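Local structure of spore coat polysaccharide biosynthesis protein SpsE (Bacillus subtilis, 1VLI) at residues 144-149 with 313-318; 335-340 with 350-355; 345-350 with 371-376. The protein probably acts as an N-acylneuraminate-9-phosphate synthase of the NeuB family, making a sugar acid for the spore coat polysaccharide of Bacillus subtilis. All blocks are in the same frame, centred on the assembly; numbering follows the deposited sequence.

Overall arrangement
Contact 1 lies deepest, about 12 Å from the centre of the chain, and is the polar one: it joins the NeuB barrel part to the start of the SAF (AFP-like) part through a salt bridge and amide hydrogen bonds among buried residues. Contacts 2 and 3 lie within the SAF part and are mostly apolar. Contact 2, also buried, sets strand 335-338 against helix 352-356; contact 3, partly buried and about 24 Å from the centre, ties two loops together near the surface. Strands 317-320 and 335-338 pair, linking contacts 1 and 2, and E144 accepts from both R316 and R339. The segments of contacts 2 and 3 overlap at R350 and alternate along the chain.

Contact 1: 144-149 with 313-318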
# COMPACT_ATOMS: atom_id res chain seq x y z
N GLU A 144 -4.52 5.50 0.67
CA GLU A 144 -4.54 5.73 2.11
C GLU A 144 -3.31 6.47 2.63
O GLU A 144 -3.08 6.51 3.84
CB GLU A 144 -4.68 4.41 2.86
CG GLU A 144 -6.10 3.84 2.89
CD GLU A 144 -6.59 3.41 1.53
OE1 GLU A 144 -5.88 2.63 0.88
OE2 GLU A 144 -7.71 3.82 1.12
N ILE A 145 -2.51 7.06 1.75
CA ILE A 145 -1.34 7.81 2.23
C ILE A 145 -1.73 8.95 3.18
O ILE A 145 -0.91 9.39 4.00
CB ILE A 145 -0.47 8.33 1.08
CG1 ILE A 145 0.89 8.74 1.61
CG2 ILE A 145 -1.16 9.53 0.29
CD1 ILE A 145 1.91 8.94 0.48
N ASN A 146 -2.97 9.42 3.10
CA ASN A 146 -3.41 10.56 3.90
C ASN A 146 -4.46 10.15 4.91
O ASN A 146 -5.12 11.00 5.49
CB ASN A 146 -3.93 11.71 2.99
CG ASN A 146 -5.27 11.38 2.35
OD1 ASN A 146 -5.64 10.20 2.23
ND2 ASN A 146 -6.01 12.42 1.93
N HIS A 147 -4.60 8.84 5.14
CA HIS A 147 -5.52 8.37 6.16
C HIS A 147 -4.77 8.41 7.46
O HIS A 147 -4.35 7.36 8.01
CB HIS A 147 -5.99 6.95 5.85
CG HIS A 147 -7.16 6.52 6.67
ND1 HIS A 147 -7.48 7.10 7.88
CD2 HIS A 147 -8.10 5.58 6.44
CE1 HIS A 147 -8.57 6.52 8.36
NE2 HIS A 147 -8.96 5.59 7.51
N LEU A 148 -4.62 9.62 7.96
CA LEU A 148 -3.78 9.89 9.12
C LEU A 148 -4.26 9.19 10.39
O LEU A 148 -3.44 8.65 11.12
CB LEU A 148 -3.57 11.40 9.31
CG LEU A 148 -2.99 12.23 8.14
CD1 LEU A 148 -2.54 13.55 8.70
CD2 LEU A 148 -1.79 11.56 7.38
N PRO A 149 -5.56 9.17 10.67
CA PRO A 149 -6.05 8.38 11.82
C PRO A 149 -5.68 6.89 11.69
O PRO A 149 -5.25 6.27 12.67
CB PRO A 149 -7.56 8.64 11.81
CG PRO A 149 -7.70 10.01 11.08
CD PRO A 149 -6.68 9.87 9.99
N PHE A 313 -8.71 13.61 -6.40
CA PHE A 313 -9.94 12.83 -6.61
C PHE A 313 -9.91 11.37 -6.10
O PHE A 313 -10.96 10.71 -6.13
CB PHE A 313 -10.40 12.89 -8.09
CG PHE A 313 -9.72 11.88 -9.03
CD1 PHE A 313 -10.20 10.57 -9.16
CD2 PHE A 313 -8.62 12.27 -9.82
CE1 PHE A 313 -9.57 9.63 -10.02
CE2 PHE A 313 -7.99 11.34 -10.69
CZ PHE A 313 -8.47 10.03 -10.79
N ALA A 314 -8.75 10.86 -5.65
CA ALA A 314 -8.64 9.45 -5.25
C ALA A 314 -8.14 9.13 -3.82
O ALA A 314 -8.48 8.05 -3.29
CB ALA A 314 -7.87 8.62 -6.29
N TYR A 315 -7.35 10.03 -3.22
CA TYR A 315 -7.01 9.92 -1.79
C TYR A 315 -8.25 10.04 -0.92
O TYR A 315 -9.32 10.42 -1.42
CB TYR A 315 -6.04 10.99 -1.37
CG TYR A 315 -4.68 10.82 -1.94
CD1 TYR A 315 -4.37 9.69 -2.72
CD2 TYR A 315 -3.68 11.76 -1.70
CE1 TYR A 315 -3.09 9.52 -3.27
CE2 TYR A 315 -2.37 11.59 -2.26
CZ TYR A 315 -2.11 10.48 -3.04
OH TYR A 315 -0.87 10.28 -3.57
N ARG A 316 -8.13 9.75 0.37
CA ARG A 316 -9.29 9.81 1.26
C ARG A 316 -9.66 11.25 1.64
O ARG A 316 -8.85 12.18 1.52
CB ARG A 316 -9.06 8.97 2.52
CG ARG A 316 -8.72 7.50 2.24
CD ARG A 316 -9.40 6.53 3.20
NE ARG A 316 -9.30 5.16 2.73
CZ ARG A 316 -9.98 4.12 3.23
NH1 ARG A 316 -10.85 4.26 4.22
NH2 ARG A 316 -9.83 2.93 2.70
N GLY A 317 -10.91 11.42 2.09
CA GLY A 317 -11.36 12.65 2.70
C GLY A 317 -12.43 12.34 3.72
O GLY A 317 -12.77 11.17 3.97
N ILE A 318 -12.99 13.40 4.31
CA ILE A 318 -13.98 13.22 5.35
C ILE A 318 -15.38 13.31 4.77
O ILE A 318 -15.74 14.33 4.14
CB ILE A 318 -13.76 14.25 6.46
CG1 ILE A 318 -12.37 14.09 7.06
CG2 ILE A 318 -14.81 14.06 7.51
CD1 ILE A 318 -12.05 15.10 8.10
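The backbones come nearest at E144 and Y315, CA to CA 6.2 Å, where the type I turn from E144 to H147 faces the loop leading into strand 317-320. The guanidinium of R316 grips E144 side-on, with two nitrogens on one oxygen. E144 OE2 receives R316 NE at 2.6 Å on its anti lone pair, while R316 NH2, at 2.8 Å, meets the same oxygen from above the carboxylate plane. That oxygen sits in the guanidinium plane, yet the two flat groups stand 85° apart, an arrangement reached through the bend of the E144 chain at chi2. R339 adds a second salt bridge to E144 OE2, so two arginines share that oxygen. This is the junction between the NeuB barrel and the SAF domain: the turn precedes barrel helix 148-155, with H147 at its N-cap position, and R316 runs straight into the first SAF strand. N146 reads the backbone of R316 with both ends of its amide. Its OD1 takes R316 N at 3.1 Å, in the carbonyl plane on a lone pair, and its ND2 gives to R316 O at 2.9 Å. CG of N146 stands between the backbone N and the carbonyl carbon (chi1 72°), which turns the amide toward the backbone N and O of R316. I145 places CG2 over one face of the Y315 ring, 3.7 Å from its centroid and 22° off the normal, a CH-pi contact; the Y315 hydroxyl is hydrogen-bonded to A166 O. Beside the salt bridge, H147 CD2 packs against R316 CD at 3.6 Å.

Contact 2: 335-340 with 350-355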
# COMPACT_ATOMS: atom_id res chain seq x y z
N ILE A 335 -19.60 10.87 10.55
CA ILE A 335 -18.58 11.10 9.53
C ILE A 335 -17.49 10.02 9.56
O ILE A 335 -17.24 9.42 10.61
CB ILE A 335 -17.94 12.53 9.65
CG1 ILE A 335 -17.48 12.83 11.09
CG2 ILE A 335 -18.91 13.61 9.14
CD1 ILE A 335 -16.35 13.83 11.16
N ALA A 336 -16.85 9.80 8.40
CA ALA A 336 -15.79 8.80 8.28
C ALA A 336 -14.75 9.21 7.26
O ALA A 336 -15.02 10.02 6.37
CB ALA A 336 -16.36 7.41 7.96
N VAL A 337 -13.54 8.67 7.41
CA VAL A 337 -12.43 8.88 6.47
C VAL A 337 -12.55 7.82 5.35
O VAL A 337 -12.29 6.61 5.57
CB VAL A 337 -11.10 8.78 7.22
CG1 VAL A 337 -9.87 8.83 6.28
CG2 VAL A 337 -11.02 9.86 8.26
N LEU A 338 -13.02 8.26 4.17
CA LEU A 338 -13.39 7.34 3.08
C LEU A 338 -12.80 7.80 1.74
O LEU A 338 -12.36 8.92 1.62
CB LEU A 338 -14.92 7.21 2.98
CG LEU A 338 -15.60 6.60 4.21
CD1 LEU A 338 -17.05 6.99 4.28
CD2 LEU A 338 -15.44 5.09 4.24
N ARG A 339 -12.75 6.91 0.76
CA ARG A 339 -12.35 7.28 -0.58
C ARG A 339 -13.57 7.88 -1.27
O ARG A 339 -14.71 7.39 -1.09
CB ARG A 339 -11.88 6.06 -1.36
CG ARG A 339 -10.60 5.42 -0.89
CD ARG A 339 -10.22 4.27 -1.78
NE ARG A 339 -9.07 3.54 -1.29
CZ ARG A 339 -8.29 2.79 -2.04
NH1 ARG A 339 -8.54 2.65 -3.34
NH2 ARG A 339 -7.24 2.19 -1.51
N PRO A 340 -13.36 8.95 -2.04
CA PRO A 340 -14.47 9.67 -2.66
C PRO A 340 -15.26 8.89 -3.71
O PRO A 340 -16.44 9.16 -3.91
CB PRO A 340 -13.79 10.91 -3.29
CG PRO A 340 -12.41 10.58 -3.41
CD PRO A 340 -12.07 9.57 -2.34
N ARG A 350 -6.62 15.05 8.01
CA ARG A 350 -5.89 15.67 9.14
C ARG A 350 -6.85 16.42 10.09
O ARG A 350 -6.48 16.77 11.20
CB ARG A 350 -4.73 16.59 8.66
CG ARG A 350 -5.16 18.01 8.24
CD ARG A 350 -4.01 18.99 7.86
NE ARG A 350 -3.20 18.45 6.79
CZ ARG A 350 -3.43 18.58 5.49
NH1 ARG A 350 -4.47 19.28 5.03
NH2 ARG A 350 -2.61 18.00 4.63
N PHE A 351 -8.09 16.65 9.67
CA PHE A 351 -9.03 17.34 10.53
C PHE A 351 -10.01 16.43 11.23
O PHE A 351 -10.88 16.91 11.92
CB PHE A 351 -9.79 18.44 9.76
CG PHE A 351 -8.87 19.43 9.05
CD1 PHE A 351 -8.24 20.47 9.76
CD2 PHE A 351 -8.62 19.31 7.69
CE1 PHE A 351 -7.43 21.39 9.11
CE2 PHE A 351 -7.82 20.23 7.03
CZ PHE A 351 -7.21 21.27 7.75
N PHE A 352 -9.85 15.12 11.09
CA PHE A 352 -10.86 14.21 11.60
C PHE A 352 -10.95 14.25 13.13
O PHE A 352 -12.05 14.39 13.70
CB PHE A 352 -10.65 12.80 11.05
CG PHE A 352 -11.73 11.84 11.43
CD1 PHE A 352 -12.93 11.79 10.71
CD2 PHE A 352 -11.57 10.99 12.52
CE1 PHE A 352 -13.94 10.91 11.06
CE2 PHE A 352 -12.57 10.11 12.88
CZ PHE A 352 -13.77 10.06 12.14
N GLU A 353 -9.79 14.14 13.80
CA GLU A 353 -9.73 14.28 15.26
C GLU A 353 -10.39 15.56 15.77
O GLU A 353 -11.25 15.51 16.65
CB GLU A 353 -8.29 14.18 15.75
CG GLU A 353 -7.93 12.80 16.26
CD GLU A 353 -6.45 12.48 16.06
OE1 GLU A 353 -5.62 13.36 16.35
OE2 GLU A 353 -6.13 11.35 15.60
N LEU A 354 -10.01 16.69 15.18
CA LEU A 354 -10.54 18.00 15.52
C LEU A 354 -12.06 18.04 15.46
O LEU A 354 -12.73 18.47 16.42
CB LEU A 354 -9.96 19.03 14.55
CG LEU A 354 -10.29 20.51 14.74
CD1 LEU A 354 -9.59 21.02 15.97
CD2 LEU A 354 -9.77 21.26 13.52
N LEU A 355 -12.63 17.60 14.34
CA LEU A 355 -14.08 17.64 14.22
C LEU A 355 -14.78 16.73 15.24
O LEU A 355 -15.72 17.14 15.85
CB LEU A 355 -14.50 17.27 12.79
CG LEU A 355 -14.07 18.08 11.58
CD1 LEU A 355 -14.89 17.60 10.40
CD2 LEU A 355 -14.30 19.60 11.81
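The F352 ring receives V337 over one face and the backbone of I335 at its edge. V337 CG2 stands 4.1 Å from the ring centroid and 29° off the normal, a CH-pi contact displaced toward the CG-CD1 bond, with F352 CD1 nearest at 3.7 Å. Near the ring plane, I335 O approaches F352 CE1 at 3.6 Å, and A336 CA reaches the same carbon obliquely. The ring gets there because CG of F352 lies opposite the backbone N (chi1 -175°), directing it from the first turn of helix 352-356 to strand 335-338. I335 and F352 run alongside one another in opposing senses, with I335 CD1 3.8 Å from F352 CE1. The same methyl continues to L355 CD1, 4.1 Å away, one helical turn along from F352. Thus I335 and V337, two apart on the strand, both direct their CB atoms at the helix, which packs on one face of the two-stranded antiparallel sheet of the SAF domain; I318 of strand 317-320 also touches F352. With only carbon contacts and one carbonyl at a ring edge, the strand and helix are joined by dispersion and the burial of apolar surface, without directional polar bonds between them.

Contact 3: 345-350 with 371-376; sequences QGLHPR and IVWDDI
L347 lays its CD2 methyl over one face of the W373 indole, 3.8 Å from the centroid of the five-membered ring and 18° off its normal, a CH-pi contact. The methyl is offset toward the rim, with W373 NE1 its nearest atom at 3.6 Å, and the two side chains cross at about a right angle. The other branch, L347 CD1, meets I376 CD1 tip to tip at 4.0 Å, while L347 CG rests 4.2 Å from I371 CG2. One forked side chain therefore spans three residues of 371-376. Where the backbones come closest, L347 N gives a weak, bent hydrogen bond to I371 O (2.7 Å, 127°), and G346 CA adds a CA-H...O contact to that carbonyl. Next to it, Q345 folds back so that OE1 accepts G346 N at 2.7 Å, a bond within the loop itself. This is loop-to-loop packing in the SAF domain. Both loops also bond to strand 317-320, as L347 and I371 each make a backbone hydrogen bond with I318. I371 further packs on I335 of strand 335-338, and W373 meets F351, just ahead of helix 352-356, edge-to-face.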
# COMPACT_ATOMS: atom_id res chain seq x y z
N GLN A 345 -14.42 15.74 -3.37
CA GLN A 345 -13.54 15.36 -2.25
C GLN A 345 -14.02 15.96 -0.91
O GLN A 345 -14.64 17.05 -0.91
CB GLN A 345 -12.08 15.72 -2.58
CG GLN A 345 -11.01 15.28 -1.58
CD GLN A 345 -11.10 13.80 -1.26
OE1 GLN A 345 -12.04 13.37 -0.59
NE2 GLN A 345 -10.14 13.00 -1.75
N GLY A 346 -13.81 15.25 0.20
CA GLY A 346 -14.17 15.76 1.53
C GLY A 346 -12.96 16.48 2.12
O GLY A 346 -11.88 16.42 1.54
N LEU A 347 -13.12 17.16 3.26
CA LEU A 347 -11.97 17.75 3.98
C LEU A 347 -10.83 16.77 4.20
O LEU A 347 -11.08 15.59 4.41
CB LEU A 347 -12.39 18.22 5.37
CG LEU A 347 -12.76 19.66 5.63
CD1 LEU A 347 -12.21 19.99 7.01
CD2 LEU A 347 -12.22 20.61 4.51
N HIS A 348 -9.59 17.25 4.18
CA HIS A 348 -8.45 16.35 4.45
C HIS A 348 -8.58 15.60 5.78
O HIS A 348 -9.00 16.18 6.78
CB HIS A 348 -7.17 17.16 4.47
CG HIS A 348 -5.95 16.31 4.41
ND1 HIS A 348 -5.44 15.65 5.50
CD2 HIS A 348 -5.16 15.98 3.37
CE1 HIS A 348 -4.37 14.97 5.15
NE2 HIS A 348 -4.18 15.15 3.85
N PRO A 349 -8.28 14.30 5.80
CA PRO A 349 -8.32 13.53 7.03
C PRO A 349 -7.53 14.10 8.23
O PRO A 349 -7.77 13.66 9.37
CB PRO A 349 -7.73 12.18 6.60
CG PRO A 349 -8.19 12.06 5.22
CD PRO A 349 -7.96 13.44 4.64
N ARG A 350 -6.62 15.05 8.01
CA ARG A 350 -5.89 15.67 9.14
C ARG A 350 -6.85 16.42 10.09
O ARG A 350 -6.48 16.77 11.20
CB ARG A 350 -4.73 16.59 8.66
CG ARG A 350 -5.16 18.01 8.24
CD ARG A 350 -4.01 18.99 7.86
NE ARG A 350 -3.20 18.45 6.79
CZ ARG A 350 -3.43 18.58 5.49
NH1 ARG A 350 -4.47 19.28 5.03
NH2 ARG A 350 -2.61 18.00 4.63
N ILE A 371 -17.33 16.54 3.39
CA ILE A 371 -17.30 17.73 4.24
C ILE A 371 -16.46 18.81 3.59
O ILE A 371 -15.46 18.54 2.97
CB ILE A 371 -16.71 17.41 5.61
CG1 ILE A 371 -17.51 16.31 6.29
CG2 ILE A 371 -16.74 18.66 6.51
CD1 ILE A 371 -18.85 16.75 6.70
N VAL A 372 -16.86 20.03 3.84
CA VAL A 372 -16.40 21.21 3.16
C VAL A 372 -16.35 22.28 4.27
O VAL A 372 -16.92 22.09 5.34
CB VAL A 372 -17.44 21.50 2.05
CG1 VAL A 372 -18.26 22.72 2.32
CG2 VAL A 372 -16.82 21.43 0.65
N TRP A 373 -15.65 23.39 4.05
CA TRP A 373 -15.44 24.37 5.13
C TRP A 373 -16.71 25.08 5.51
O TRP A 373 -16.94 25.40 6.68
CB TRP A 373 -14.36 25.39 4.74
CG TRP A 373 -13.00 24.84 4.90
CD1 TRP A 373 -12.11 24.54 3.90
CD2 TRP A 373 -12.35 24.47 6.13
NE1 TRP A 373 -10.96 24.01 4.43
CE2 TRP A 373 -11.07 23.95 5.80
CE3 TRP A 373 -12.72 24.50 7.48
CZ2 TRP A 373 -10.16 23.51 6.77
CZ3 TRP A 373 -11.82 24.03 8.45
CH2 TRP A 373 -10.57 23.55 8.08
N ASP A 374 -17.56 25.30 4.52
CA ASP A 374 -18.82 25.97 4.75
C ASP A 374 -19.76 25.21 5.67
O ASP A 374 -20.72 25.79 6.16
CB ASP A 374 -19.49 26.25 3.42
CG ASP A 374 -18.96 27.51 2.75
OD1 ASP A 374 -18.08 28.21 3.31
OD2 ASP A 374 -19.37 27.87 1.64
N ASP A 375 -19.48 23.93 5.90
CA ASP A 375 -20.29 23.10 6.78
C ASP A 375 -19.90 23.36 8.22
O ASP A 375 -20.66 23.05 9.11
CB ASP A 375 -20.09 21.59 6.46
CG ASP A 375 -20.56 21.21 5.04
OD1 ASP A 375 -21.50 21.87 4.56
OD2 ASP A 375 -20.05 20.27 4.34
N ILE A 376 -18.70 23.91 8.44
CA ILE A 376 -18.18 24.09 9.81
C ILE A 376 -17.90 25.53 10.24
O ILE A 376 -17.83 25.79 11.45
CB ILE A 376 -16.94 23.20 10.10
CG1 ILE A 376 -15.97 23.19 8.94
CG2 ILE A 376 -17.35 21.74 10.33
CD1 ILE A 376 -15.31 21.85 8.79